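Local coordinates for protein putative Glycosidase (Bacteroides thetaiotaomicron, PDB 3R67) that is a putative glycosidase of unknown exact function, probably with the five-bladed beta-propeller fold of the B_Fructosidase clan, at residues G61-L66 / G327-N332; V211-D216 / E221-E226; C248-I253 / W335-G340. All blocks are in the same frame, centred on the assembly; numbering follows the deposited sequence.

Contact 1 (G61-L66 / G327-N332). With EDO (1,2-ethanediol), chain K.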
ATOM      1  N   GLY A  61      12.332  14.345   9.951  1.00 18.39           N
ATOM      2  CA  GLY A  61      13.475  13.490  10.280  1.00 17.80           C
ATOM      3  C   GLY A  61      13.150  12.129  10.872  1.00 21.14           C
ATOM      4  O   GLY A  61      14.058  11.411  11.304  1.00 20.40           O
ATOM      5  N   LYS A  62      11.857  11.753  10.870  1.00 17.51           N
ATOM      6  CA  LYS A  62      11.408  10.473  11.412  1.00 16.31           C
ATOM      7  C   LYS A  62      10.684   9.640  10.362  1.00 18.19           C
ATOM      8  O   LYS A  62      10.119  10.179   9.408  1.00 17.98           O
ATOM      9  CB  LYS A  62      10.475  10.674  12.635  1.00 17.05           C
ATOM     10  CG  LYS A  62      11.165  11.331  13.824  1.00 18.09           C
ATOM     11  CD  LYS A  62      10.260  11.450  15.047  1.00 29.71           C
ATOM     12  CE  LYS A  62      10.985  12.093  16.204  1.00 29.09           C
ATOM     13  NZ  LYS A  62      10.129  12.193  17.400  1.00 49.26           N
ATOM     14  N   VAL A  63      10.740   8.318  10.534  1.00 12.07           N
ATOM     15  CA  VAL A  63       9.980   7.378   9.721  1.00 11.09           C
ATOM     16  C   VAL A  63       8.606   7.280  10.365  1.00 15.31           C
ATOM     17  O   VAL A  63       8.526   6.977  11.553  1.00 16.43           O
ATOM     18  CB  VAL A  63      10.654   5.987   9.543  1.00 14.18           C
ATOM     19  CG1 VAL A  63       9.781   5.074   8.697  1.00 13.89           C
ATOM     20  CG2 VAL A  63      12.060   6.107   8.943  1.00 14.42           C
ATOM     21  N   VAL A  64       7.536   7.567   9.616  1.00 10.91           N
ATOM     22  CA  VAL A  64       6.180   7.475  10.148  1.00 10.08           C
ATOM     23  C   VAL A  64       5.459   6.375   9.403  1.00 13.82           C
ATOM     24  O   VAL A  64       5.425   6.390   8.178  1.00 14.70           O
ATOM     25  CB  VAL A  64       5.404   8.814  10.091  1.00 13.27           C
ATOM     26  CG1 VAL A  64       3.950   8.633  10.532  1.00 13.06           C
ATOM     27  CG2 VAL A  64       6.088   9.880  10.931  1.00 12.72           C
ATOM     28  N   VAL A  65       4.918   5.403  10.148  1.00  8.19           N
ATOM     29  CA  VAL A  65       4.173   4.277   9.611  1.00  7.39           C
ATOM     30  C   VAL A  65       2.701   4.489   9.995  1.00 13.75           C
ATOM     31  O   VAL A  65       2.382   4.671  11.178  1.00 13.11           O
ATOM     32  CB  VAL A  65       4.757   2.908  10.100  1.00  9.76           C
ATOM     33  CG1 VAL A  65       3.764   1.755   9.922  1.00  8.86           C
ATOM     34  CG2 VAL A  65       6.098   2.593   9.430  1.00  8.60           C
ATOM     35  N   LEU A  66       1.824   4.522   8.991  1.00 11.53           N
ATOM     36  CA  LEU A  66       0.374   4.650   9.209  1.00 11.90           C
ATOM     37  C   LEU A  66      -0.215   3.267   8.988  1.00 15.58           C
ATOM     38  O   LEU A  66      -0.311   2.816   7.845  1.00 15.67           O
ATOM     39  CB  LEU A  66      -0.282   5.740   8.313  1.00 11.97           C
ATOM     40  CG  LEU A  66       0.282   7.171   8.427  1.00 17.22           C
ATOM     41  CD1 LEU A  66      -0.421   8.091   7.447  1.00 17.51           C
ATOM     42  CD2 LEU A  66       0.148   7.736   9.855  1.00 17.93           C
ATOM     43  N   GLY A 327       4.662   0.086   2.183  1.00 10.86           N
ATOM     44  CA  GLY A 327       5.420   1.271   2.571  1.00  9.58           C
ATOM     45  C   GLY A 327       6.878   1.129   2.178  1.00 13.01           C
ATOM     46  O   GLY A 327       7.444   0.050   2.314  1.00 13.94           O
ATOM     47  N   LEU A 328       7.500   2.196   1.676  1.00 10.10           N
ATOM     48  CA  LEU A 328       8.921   2.206   1.254  1.00  9.44           C
ATOM     49  C   LEU A 328       9.528   3.583   1.499  1.00 15.74           C
ATOM     50  O   LEU A 328       9.006   4.584   0.991  1.00 17.37           O
ATOM     51  CB  LEU A 328       9.057   1.811  -0.236  1.00  7.95           C
ATOM     52  CG  LEU A 328      10.496   1.635  -0.819  1.00 10.52           C
ATOM     53  CD1 LEU A 328      11.310   0.609  -0.046  1.00 10.33           C
ATOM     54  CD2 LEU A 328      10.465   1.264  -2.304  1.00  7.75           C
ATOM     55  N   VAL A 329      10.604   3.647   2.310  1.00 10.70           N
ATOM     56  CA  VAL A 329      11.238   4.931   2.618  1.00  9.62           C
ATOM     57  C   VAL A 329      12.752   4.799   2.478  1.00 12.60           C
ATOM     58  O   VAL A 329      13.310   3.727   2.685  1.00 11.15           O
ATOM     59  CB  VAL A 329      10.858   5.511   4.030  1.00 12.68           C
ATOM     60  CG1 VAL A 329       9.351   5.732   4.156  1.00 12.21           C
ATOM     61  CG2 VAL A 329      11.370   4.649   5.188  1.00 12.05           C
ATOM     62  N   PHE A 330      13.408   5.921   2.139  1.00 10.94           N
ATOM     63  CA  PHE A 330      14.857   6.021   2.063  1.00 11.38           C
ATOM     64  C   PHE A 330      15.295   6.844   3.253  1.00 16.28           C
ATOM     65  O   PHE A 330      14.929   8.011   3.374  1.00 16.02           O
ATOM     66  CB  PHE A 330      15.309   6.602   0.712  1.00 13.81           C
ATOM     67  CG  PHE A 330      16.803   6.642   0.527  1.00 14.92           C
ATOM     68  CD1 PHE A 330      17.545   5.467   0.470  1.00 16.81           C
ATOM     69  CD2 PHE A 330      17.463   7.852   0.351  1.00 17.24           C
ATOM     70  CE1 PHE A 330      18.931   5.508   0.251  1.00 19.53           C
ATOM     71  CE2 PHE A 330      18.836   7.891   0.111  1.00 20.16           C
ATOM     72  CZ  PHE A 330      19.568   6.725   0.080  1.00 18.62           C
ATOM     73  N   HIS A 331      15.969   6.193   4.196  1.00 14.78           N
ATOM     74  CA  HIS A 331      16.318   6.806   5.476  1.00 15.85           C
ATOM     75  C   HIS A 331      17.702   6.377   5.901  1.00 20.86           C
ATOM     76  O   HIS A 331      18.003   5.186   5.935  1.00 21.79           O
ATOM     77  CB  HIS A 331      15.261   6.397   6.524  1.00 15.25           C
ATOM     78  CG  HIS A 331      15.403   7.071   7.844  1.00 18.37           C
ATOM     79  ND1 HIS A 331      15.015   8.395   8.033  1.00 19.83           N
ATOM     80  CD2 HIS A 331      15.806   6.564   9.028  1.00 20.38           C
ATOM     81  CE1 HIS A 331      15.239   8.658   9.308  1.00 19.42           C
ATOM     82  NE2 HIS A 331      15.727   7.593   9.948  1.00 20.14           N
ATOM     83  N   ASN A 332      18.554   7.356   6.187  1.00 16.83           N
ATOM     84  CA  ASN A 332      19.961   7.192   6.555  1.00 17.68           C
ATOM     85  C   ASN A 332      20.671   6.184   5.592  1.00 23.04           C
ATOM     86  O   ASN A 332      21.305   5.228   6.040  1.00 23.95           O
ATOM     87  CB  ASN A 332      20.118   6.760   8.020  1.00 15.34           C
ATOM     88  CG  ASN A 332      19.509   7.674   9.049  1.00 37.63           C
ATOM     89  OD1 ASN A 332      19.026   7.209  10.075  1.00 49.70           O
ATOM     90  ND2 ASN A 332      19.480   8.971   8.818  1.00 21.99           N
TER
HETATM   91  C1  EDO K 392       7.177   7.607   0.858  1.00 23.53           C
HETATM   92  O1  EDO K 392       7.332   9.024   0.935  1.00 25.74           O
HETATM   93  C2  EDO K 392       7.147   7.143  -0.594  1.00 21.21           C
HETATM   94  O2  EDO K 392       7.320   5.717  -0.642  1.00 18.97           O
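V63 and V329 face each other with CA atoms 7.6 Å apart. The two strand segments run in roughly opposite directions and share no hydrogen bond. They meet face to face through side chains, as strands of two different sheets. V63 does most of the touching. Its CG1 meets CG2 of V329 at 3.9 Å, an apolar pair. Its CG2 sits over the imidazole of H331, 3.7 Å from the ring centroid and 13° off the ring normal, a CH-pi contact. CG of H331 lies anti to the backbone N (chi1 -173°), which turns a ring face to V63. The opposite face of the ring carries CG of N332, offset toward the rim. At the ring edge, O of G61 lies 3.6 Å from CE1 of H331. NE2 of H331 is hydrogen-bonded to the backbone O of D90, so the ring is held at its edge as well as over its faces. A 1,2-ethanediol molecule, probably from the crystallisation liquor, donates from O2 to O of L328 at 2.6 Å and also bonds T57 OG1. The contact joins strand 62-70 of the first sheet to strand 323-331 of the last, consistent with closure of the propeller ring. I58 of strand 50-59 touches V63, V329 and H331, and Y338 of strand 334-341 packs on V63.

Contact 2 (V211-D216 / E221-E226)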
ATOM      1  N   VAL A 211      -2.678   2.261 -15.318  1.00 19.71           N
ATOM      2  CA  VAL A 211      -1.907   3.483 -15.096  1.00 18.73           C
ATOM      3  C   VAL A 211      -2.881   4.648 -15.174  1.00 22.54           C
ATOM      4  O   VAL A 211      -3.690   4.718 -16.100  1.00 24.08           O
ATOM      5  CB  VAL A 211      -0.702   3.648 -16.065  1.00 22.11           C
ATOM      6  CG1 VAL A 211      -0.001   4.996 -15.863  1.00 21.04           C
ATOM      7  CG2 VAL A 211       0.289   2.493 -15.921  1.00 20.81           C
ATOM      8  N   ALA A 212      -2.853   5.518 -14.162  1.00 19.32           N
ATOM      9  CA  ALA A 212      -3.692   6.711 -14.118  1.00 20.34           C
ATOM     10  C   ALA A 212      -2.816   7.947 -14.037  1.00 24.89           C
ATOM     11  O   ALA A 212      -1.688   7.859 -13.538  1.00 22.66           O
ATOM     12  CB  ALA A 212      -4.652   6.647 -12.939  1.00 20.74           C
ATOM     13  N   THR A 213      -3.321   9.096 -14.537  1.00 22.72           N
ATOM     14  CA  THR A 213      -2.575  10.355 -14.493  1.00 22.09           C
ATOM     15  C   THR A 213      -3.425  11.448 -13.824  1.00 26.59           C
ATOM     16  O   THR A 213      -4.654  11.344 -13.750  1.00 26.68           O
ATOM     17  CB  THR A 213      -2.110  10.798 -15.893  1.00 30.85           C
ATOM     18  OG1 THR A 213      -3.220  11.181 -16.705  1.00 31.56           O
ATOM     19  CG2 THR A 213      -1.262   9.750 -16.600  1.00 26.52           C
ATOM     20  N   SER A 214      -2.751  12.499 -13.334  1.00 23.06           N
ATOM     21  CA  SER A 214      -3.385  13.645 -12.667  1.00 23.11           C
ATOM     22  C   SER A 214      -2.580  14.916 -12.881  1.00 28.09           C
ATOM     23  O   SER A 214      -1.374  14.843 -13.107  1.00 26.23           O
ATOM     24  CB  SER A 214      -3.519  13.372 -11.168  1.00 21.74           C
ATOM     25  OG  SER A 214      -4.245  14.378 -10.488  1.00 21.62           O
ATOM     26  N   THR A 215      -3.235  16.084 -12.780  1.00 26.98           N
ATOM     27  CA  THR A 215      -2.542  17.371 -12.850  1.00 27.68           C
ATOM     28  C   THR A 215      -2.651  18.073 -11.482  1.00 31.12           C
ATOM     29  O   THR A 215      -2.032  19.123 -11.279  1.00 32.82           O
ATOM     30  CB  THR A 215      -3.081  18.253 -13.986  1.00 38.97           C
ATOM     31  OG1 THR A 215      -4.470  18.517 -13.780  1.00 40.40           O
ATOM     32  CG2 THR A 215      -2.839  17.652 -15.366  1.00 39.09           C
ATOM     33  N   ASP A 216      -3.421  17.497 -10.541  1.00 25.78           N
ATOM     34  CA  ASP A 216      -3.640  18.144  -9.248  1.00 25.22           C
ATOM     35  C   ASP A 216      -3.482  17.179  -8.046  1.00 29.56           C
ATOM     36  O   ASP A 216      -3.705  17.629  -6.916  1.00 29.54           O
ATOM     37  CB  ASP A 216      -5.049  18.762  -9.216  1.00 26.76           C
ATOM     38  CG  ASP A 216      -6.205  17.798  -9.454  1.00 34.39           C
ATOM     39  OD1 ASP A 216      -6.020  16.575  -9.251  1.00 33.95           O
ATOM     40  OD2 ASP A 216      -7.307  18.270  -9.785  1.00 42.61           O
ATOM     41  N   GLU A 221      -7.207  10.142 -13.600  1.00 25.44           N
ATOM     42  CA  GLU A 221      -7.848   9.674 -14.814  1.00 26.64           C
ATOM     43  C   GLU A 221      -7.235   8.327 -15.289  1.00 30.44           C
ATOM     44  O   GLU A 221      -6.117   8.331 -15.812  1.00 30.32           O
ATOM     45  CB  GLU A 221      -7.709  10.752 -15.902  1.00 29.31           C
ATOM     46  CG  GLU A 221      -8.417  10.418 -17.195  1.00 40.28           C
ATOM     47  CD  GLU A 221      -8.156  11.415 -18.300  1.00 60.44           C
ATOM     48  OE1 GLU A 221      -7.068  11.350 -18.913  1.00 51.99           O
ATOM     49  OE2 GLU A 221      -9.048  12.250 -18.568  1.00 63.84           O
ATOM     50  N   PRO A 222      -7.958   7.182 -15.134  1.00 25.42           N
ATOM     51  CA  PRO A 222      -7.427   5.895 -15.624  1.00 24.16           C
ATOM     52  C   PRO A 222      -7.193   5.905 -17.132  1.00 28.96           C
ATOM     53  O   PRO A 222      -8.032   6.419 -17.885  1.00 30.15           O
ATOM     54  CB  PRO A 222      -8.532   4.889 -15.262  1.00 25.82           C
ATOM     55  CG  PRO A 222      -9.322   5.552 -14.176  1.00 31.07           C
ATOM     56  CD  PRO A 222      -9.296   7.010 -14.525  1.00 27.43           C
HETATM   57  N   MSE A 223      -6.052   5.354 -17.582  1.00 23.55           N
HETATM   58  CA  MSE A 223      -5.752   5.321 -19.018  1.00 22.32           C
HETATM   59  C   MSE A 223      -6.514   4.190 -19.663  1.00 29.51           C
HETATM   60  O   MSE A 223      -6.580   3.094 -19.106  1.00 27.31           O
HETATM   61  CB  MSE A 223      -4.253   5.199 -19.275  1.00 22.31           C
HETATM   62  CG  MSE A 223      -3.493   6.462 -18.849  1.00 26.36           C
HETATM   63 SE   MSE A 223      -1.610   6.371 -19.197  0.75 29.78          SE
HETATM   64  CE  MSE A 223      -1.691   6.308 -21.145  1.00 27.49           C
ATOM     65  N   LEU A 224      -7.139   4.483 -20.823  1.00 29.84           N
ATOM     66  CA  LEU A 224      -7.991   3.540 -21.530  1.00 31.25           C
ATOM     67  C   LEU A 224      -7.401   3.133 -22.871  1.00 40.05           C
ATOM     68  O   LEU A 224      -6.639   3.896 -23.464  1.00 40.73           O
ATOM     69  CB  LEU A 224      -9.386   4.157 -21.758  1.00 32.42           C
ATOM     70  CG  LEU A 224     -10.143   4.730 -20.543  1.00 37.07           C
ATOM     71  CD1 LEU A 224     -11.471   5.327 -20.972  1.00 39.18           C
ATOM     72  CD2 LEU A 224     -10.393   3.679 -19.458  1.00 37.66           C
ATOM     73  N   ASP A 225      -7.751   1.923 -23.350  1.00 39.11           N
ATOM     74  CA  ASP A 225      -7.338   1.435 -24.663  1.00 40.94           C
ATOM     75  C   ASP A 225      -8.315   1.996 -25.735  1.00 50.07           C
ATOM     76  O   ASP A 225      -9.230   2.757 -25.397  1.00 49.06           O
ATOM     77  CB  ASP A 225      -7.260  -0.115 -24.695  1.00 42.43           C
ATOM     78  CG  ASP A 225      -8.556  -0.900 -24.486  1.00 54.88           C
ATOM     79  OD1 ASP A 225      -9.653  -0.313 -24.665  1.00 55.34           O
ATOM     80  OD2 ASP A 225      -8.473  -2.115 -24.216  1.00 61.88           O
ATOM     81  N   GLU A 226      -8.119   1.597 -27.021  1.00 51.82           N
ATOM     82  CA  GLU A 226      -8.908   1.977 -28.213  1.00 54.73           C
ATOM     83  C   GLU A 226     -10.424   1.707 -28.006  1.00 59.86           C
ATOM     84  O   GLU A 226     -11.241   2.480 -28.508  1.00 61.17           O
ATOM     85  CB  GLU A 226      -8.377   1.179 -29.433  1.00 56.97           C
ATOM     86  CG  GLU A 226      -9.234   1.132 -30.691  1.00 70.41           C
ATOM     87  CD  GLU A 226      -9.109  -0.172 -31.466  1.00 97.12           C
ATOM     88  OE1 GLU A 226      -8.613  -1.174 -30.898  1.00 74.52           O
ATOM     89  OE2 GLU A 226      -9.595  -0.216 -32.618  1.00104.34           O
TER
HETATM   90  O   HOH W   1      -5.264   9.285 -18.126  1.00 44.14           O
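M223, modelled as selenomethionine, has CG beside its backbone N (chi1 -68°). The next torsion is extended, and together they lay SE alongside V211, with M223 SE 3.9 Å from V211 CG1. The two side chains point the same way. In T213 the OG1 stands between the backbone N and the carbonyl carbon (chi1 69°). There it reaches a water that also serves E221, whose chain is extended beyond CG. The water accepts from T213 OG1 at 3.1 Å. It donates to O of E221 at 2.6 Å and to E221 OE1 at 2.9 Å.

The backbones form an antiparallel hairpin. T213 and E221 are its hydrogen-bonded pair, with E221 N to T213 O at 2.8 Å and T213 N to E221 O at 3.2 Å. The second of these comes in 45° above the plane of the E221 carbonyl. A212 and P222 form the non-hydrogen-bonded pair, where proline's missing N-H costs no bond to 211-216. Beyond them M223 N donates to V211 O at 2.9 Å. On the turn side, S214 OG accepts from D216 N, an ST turn, and D216 OD1 receives N of I218 and N219.

Strand 221-222 thus extends the sheet past strand 210-214. O of E221 is well supplied: it takes the T213 N-H and a water proton. A CA-H...O contact adds to these, with A212 CA 3.4 Å from E221 O. The water probably helps settle the E221 carboxylate beside the sheet edge and links it to T213 without a direct bond.

Contact 3 (C248-I253 / W335-G340)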
ATOM      1  N   CYS A 248      -0.654  -3.654  -6.611  1.00 14.23           N
ATOM      2  CA  CYS A 248       0.378  -2.661  -6.400  1.00 13.71           C
ATOM      3  C   CYS A 248       0.771  -2.585  -4.932  1.00 17.03           C
ATOM      4  O   CYS A 248      -0.071  -2.750  -4.044  1.00 16.57           O
ATOM      5  CB  CYS A 248      -0.078  -1.302  -6.907  1.00 14.03           C
ATOM      6  SG  CYS A 248      -0.307  -1.244  -8.689  1.00 17.76           S
ATOM      7  N   GLY A 249       2.068  -2.374  -4.713  1.00 10.93           N
ATOM      8  CA  GLY A 249       2.629  -2.283  -3.384  1.00  9.55           C
ATOM      9  C   GLY A 249       2.821  -0.844  -2.959  1.00 14.49           C
ATOM     10  O   GLY A 249       1.881  -0.038  -3.009  1.00 14.60           O
ATOM     11  N   PRO A 250       4.050  -0.482  -2.535  1.00  9.33           N
ATOM     12  CA  PRO A 250       4.283   0.909  -2.098  1.00  7.88           C
ATOM     13  C   PRO A 250       4.358   1.851  -3.287  1.00 13.79           C
ATOM     14  O   PRO A 250       4.366   1.362  -4.407  1.00 14.43           O
ATOM     15  CB  PRO A 250       5.637   0.810  -1.375  1.00  8.44           C
ATOM     16  CG  PRO A 250       6.349  -0.345  -2.052  1.00 13.24           C
ATOM     17  CD  PRO A 250       5.273  -1.313  -2.420  1.00  9.19           C
ATOM     18  N   PRO A 251       4.525   3.182  -3.104  1.00 11.34           N
ATOM     19  CA  PRO A 251       4.735   4.051  -4.265  1.00 11.30           C
ATOM     20  C   PRO A 251       5.883   3.566  -5.167  1.00 14.82           C
ATOM     21  O   PRO A 251       6.871   2.999  -4.678  1.00 12.28           O
ATOM     22  CB  PRO A 251       5.094   5.395  -3.612  1.00 12.95           C
ATOM     23  CG  PRO A 251       4.336   5.377  -2.341  1.00 16.44           C
ATOM     24  CD  PRO A 251       4.511   3.970  -1.851  1.00 11.82           C
ATOM     25  N   ALA A 252       5.739   3.776  -6.495  1.00 12.64           N
ATOM     26  CA  ALA A 252       6.778   3.426  -7.464  1.00 12.29           C
ATOM     27  C   ALA A 252       7.950   4.382  -7.302  1.00 16.66           C
ATOM     28  O   ALA A 252       7.749   5.520  -6.853  1.00 14.01           O
ATOM     29  CB  ALA A 252       6.232   3.461  -8.883  1.00 12.78           C
ATOM     30  N   ILE A 253       9.173   3.914  -7.609  1.00 14.19           N
ATOM     31  CA  ILE A 253      10.378   4.733  -7.460  1.00 14.25           C
ATOM     32  C   ILE A 253      11.169   4.733  -8.769  1.00 17.57           C
ATOM     33  O   ILE A 253      11.445   3.675  -9.338  1.00 15.84           O
ATOM     34  CB  ILE A 253      11.272   4.245  -6.245  1.00 16.35           C
ATOM     35  CG1 ILE A 253      12.559   5.098  -6.036  1.00 16.29           C
ATOM     36  CG2 ILE A 253      11.590   2.744  -6.278  1.00 17.37           C
ATOM     37  CD1 ILE A 253      12.350   6.541  -5.449  1.00 11.74           C
ATOM     38  N   TRP A 335      17.060   1.573   2.333  1.00 14.83           N
ATOM     39  CA  TRP A 335      15.645   1.476   1.995  1.00 13.45           C
ATOM     40  C   TRP A 335      14.944   0.566   2.977  1.00 16.56           C
ATOM     41  O   TRP A 335      15.400  -0.559   3.218  1.00 17.42           O
ATOM     42  CB  TRP A 335      15.441   0.985   0.560  1.00 12.62           C
ATOM     43  CG  TRP A 335      15.839   2.001  -0.466  1.00 13.97           C
ATOM     44  CD1 TRP A 335      17.046   2.114  -1.092  1.00 16.92           C
ATOM     45  CD2 TRP A 335      15.013   3.057  -0.985  1.00 14.22           C
ATOM     46  NE1 TRP A 335      17.022   3.171  -1.974  1.00 16.39           N
ATOM     47  CE2 TRP A 335      15.786   3.769  -1.929  1.00 17.79           C
ATOM     48  CE3 TRP A 335      13.681   3.471  -0.743  1.00 15.02           C
ATOM     49  CZ2 TRP A 335      15.276   4.874  -2.637  1.00 17.38           C
ATOM     50  CZ3 TRP A 335      13.177   4.566  -1.446  1.00 16.16           C
ATOM     51  CH2 TRP A 335      13.961   5.239  -2.394  1.00 17.48           C
ATOM     52  N   TYR A 336      13.846   1.073   3.570  1.00 11.68           N
ATOM     53  CA  TYR A 336      13.029   0.366   4.560  1.00 11.25           C
ATOM     54  C   TYR A 336      11.683   0.048   3.948  1.00 13.45           C
ATOM     55  O   TYR A 336      10.972   0.952   3.522  1.00 14.02           O
ATOM     56  CB  TYR A 336      12.885   1.207   5.851  1.00 11.60           C
ATOM     57  CG  TYR A 336      14.204   1.398   6.564  1.00 13.31           C
ATOM     58  CD1 TYR A 336      15.121   2.353   6.134  1.00 15.49           C
ATOM     59  CD2 TYR A 336      14.544   0.613   7.660  1.00 14.14           C
ATOM     60  CE1 TYR A 336      16.343   2.517   6.771  1.00 15.32           C
ATOM     61  CE2 TYR A 336      15.757   0.788   8.320  1.00 16.09           C
ATOM     62  CZ  TYR A 336      16.660   1.735   7.864  1.00 22.34           C
ATOM     63  OH  TYR A 336      17.875   1.899   8.484  1.00 24.24           O
ATOM     64  N   LEU A 337      11.369  -1.244   3.862  1.00  9.27           N
ATOM     65  CA  LEU A 337      10.138  -1.772   3.264  1.00  7.70           C
ATOM     66  C   LEU A 337       9.209  -2.247   4.377  1.00 11.58           C
ATOM     67  O   LEU A 337       9.578  -3.144   5.144  1.00 11.19           O
ATOM     68  CB  LEU A 337      10.500  -2.916   2.279  1.00  6.93           C
ATOM     69  CG  LEU A 337       9.364  -3.516   1.427  1.00 11.48           C
ATOM     70  CD1 LEU A 337       8.795  -2.486   0.455  1.00 11.27           C
ATOM     71  CD2 LEU A 337       9.864  -4.691   0.625  1.00 14.28           C
ATOM     72  N   TYR A 338       8.023  -1.627   4.478  1.00  7.35           N
ATOM     73  CA  TYR A 338       7.045  -1.938   5.521  1.00  6.57           C
ATOM     74  C   TYR A 338       5.915  -2.750   4.923  1.00 10.88           C
ATOM     75  O   TYR A 338       5.463  -2.471   3.809  1.00 10.15           O
ATOM     76  CB  TYR A 338       6.531  -0.656   6.198  1.00  6.62           C
ATOM     77  CG  TYR A 338       7.672   0.083   6.856  1.00  5.55           C
ATOM     78  CD1 TYR A 338       8.085  -0.237   8.142  1.00  6.17           C
ATOM     79  CD2 TYR A 338       8.419   1.017   6.148  1.00  7.04           C
ATOM     80  CE1 TYR A 338       9.162   0.416   8.738  1.00  7.26           C
ATOM     81  CE2 TYR A 338       9.483   1.693   6.737  1.00  7.98           C
ATOM     82  CZ  TYR A 338       9.872   1.367   8.020  1.00 12.79           C
ATOM     83  OH  TYR A 338      10.965   1.991   8.569  1.00 14.15           O
ATOM     84  N   TYR A 339       5.519  -3.816   5.636  1.00  6.72           N
ATOM     85  CA  TYR A 339       4.541  -4.732   5.077  1.00  6.02           C
ATOM     86  C   TYR A 339       3.663  -5.380   6.144  1.00  9.74           C
ATOM     87  O   TYR A 339       4.025  -5.458   7.322  1.00  8.79           O
ATOM     88  CB  TYR A 339       5.267  -5.840   4.264  1.00  5.76           C
ATOM     89  CG  TYR A 339       6.278  -6.661   5.030  1.00  6.93           C
ATOM     90  CD1 TYR A 339       7.608  -6.255   5.126  1.00  7.17           C
ATOM     91  CD2 TYR A 339       5.932  -7.891   5.582  1.00  8.58           C
ATOM     92  CE1 TYR A 339       8.562  -7.037   5.784  1.00  4.06           C
ATOM     93  CE2 TYR A 339       6.877  -8.684   6.237  1.00 10.12           C
ATOM     94  CZ  TYR A 339       8.191  -8.249   6.335  1.00 14.38           C
ATOM     95  OH  TYR A 339       9.127  -9.039   6.952  1.00 11.44           O
ATOM     96  N   GLY A 340       2.514  -5.859   5.684  1.00  9.18           N
ATOM     97  CA  GLY A 340       1.565  -6.570   6.527  1.00 10.28           C
ATOM     98  C   GLY A 340       1.943  -8.025   6.568  1.00 13.09           C
ATOM     99  O   GLY A 340       2.363  -8.579   5.550  1.00 11.35           O
TER
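I253 reaches W335 from the opposite direction, and its contact grows closer toward the tip. CB stands back, 4.8 Å from CH2 of the indole. CG2 turns aside into the position between the backbone N and the carbonyl carbon and stays farther from the indole. CG1, anti to the backbone N (chi1 -179°), comes within 3.9 Å of W335 CH2. CD1 ends the chain 3.7 Å from the same carbon. The approach to the indole is oblique. Thus one outer corner of the six-membered ring meets the last two carbons of the isoleucine. T184 touches I253, and L186 touches W335, both from strand 180-187. F330 and W14 also meet the W335 ring.

The second point of touch is smaller. CG of P250 meets CD1 of L337 at 4.1 Å, and the two side chains cross at about a right angle. With chi1 at -174°, the L337 chain carries CD1 across to P250. L328 of strand 323-331 touches both P250 and W335, so it lies close to both halves of the contact.

No hydrogen bond or charge joins the two segments. Strand 334-341 of the last sheet meets strand 245-255 of the preceding one through buried carbon alone. Three carbonyl oxygens of 248-253 bond elsewhere: R123 takes those of C248 and G249, S181 OG that of P250. The interface therefore rests on apolar packing between neighbouring sheets.

From the N terminus, 61-66 comes first, in the first sheet, and contact 1 stays open for most of the chain. Contact 2 opens at 211-216 and closes at 221-226, a local hairpin nested within the loop of contact 1. Segment 248-253 then opens contact 3. Segment 327-332 closes contact 1 before 335-340 closes contact 3, so these two cross. Their late segments are neighbouring strands of the last sheet, hydrogen-bonded from Y338 N to G327 O. That sheet is thereby tied to both the first sheet and the one before it. Contact 2 lies apart, about 8 Å from contact 3 at the nearest atoms, on the mixed sheet that also holds 248-253.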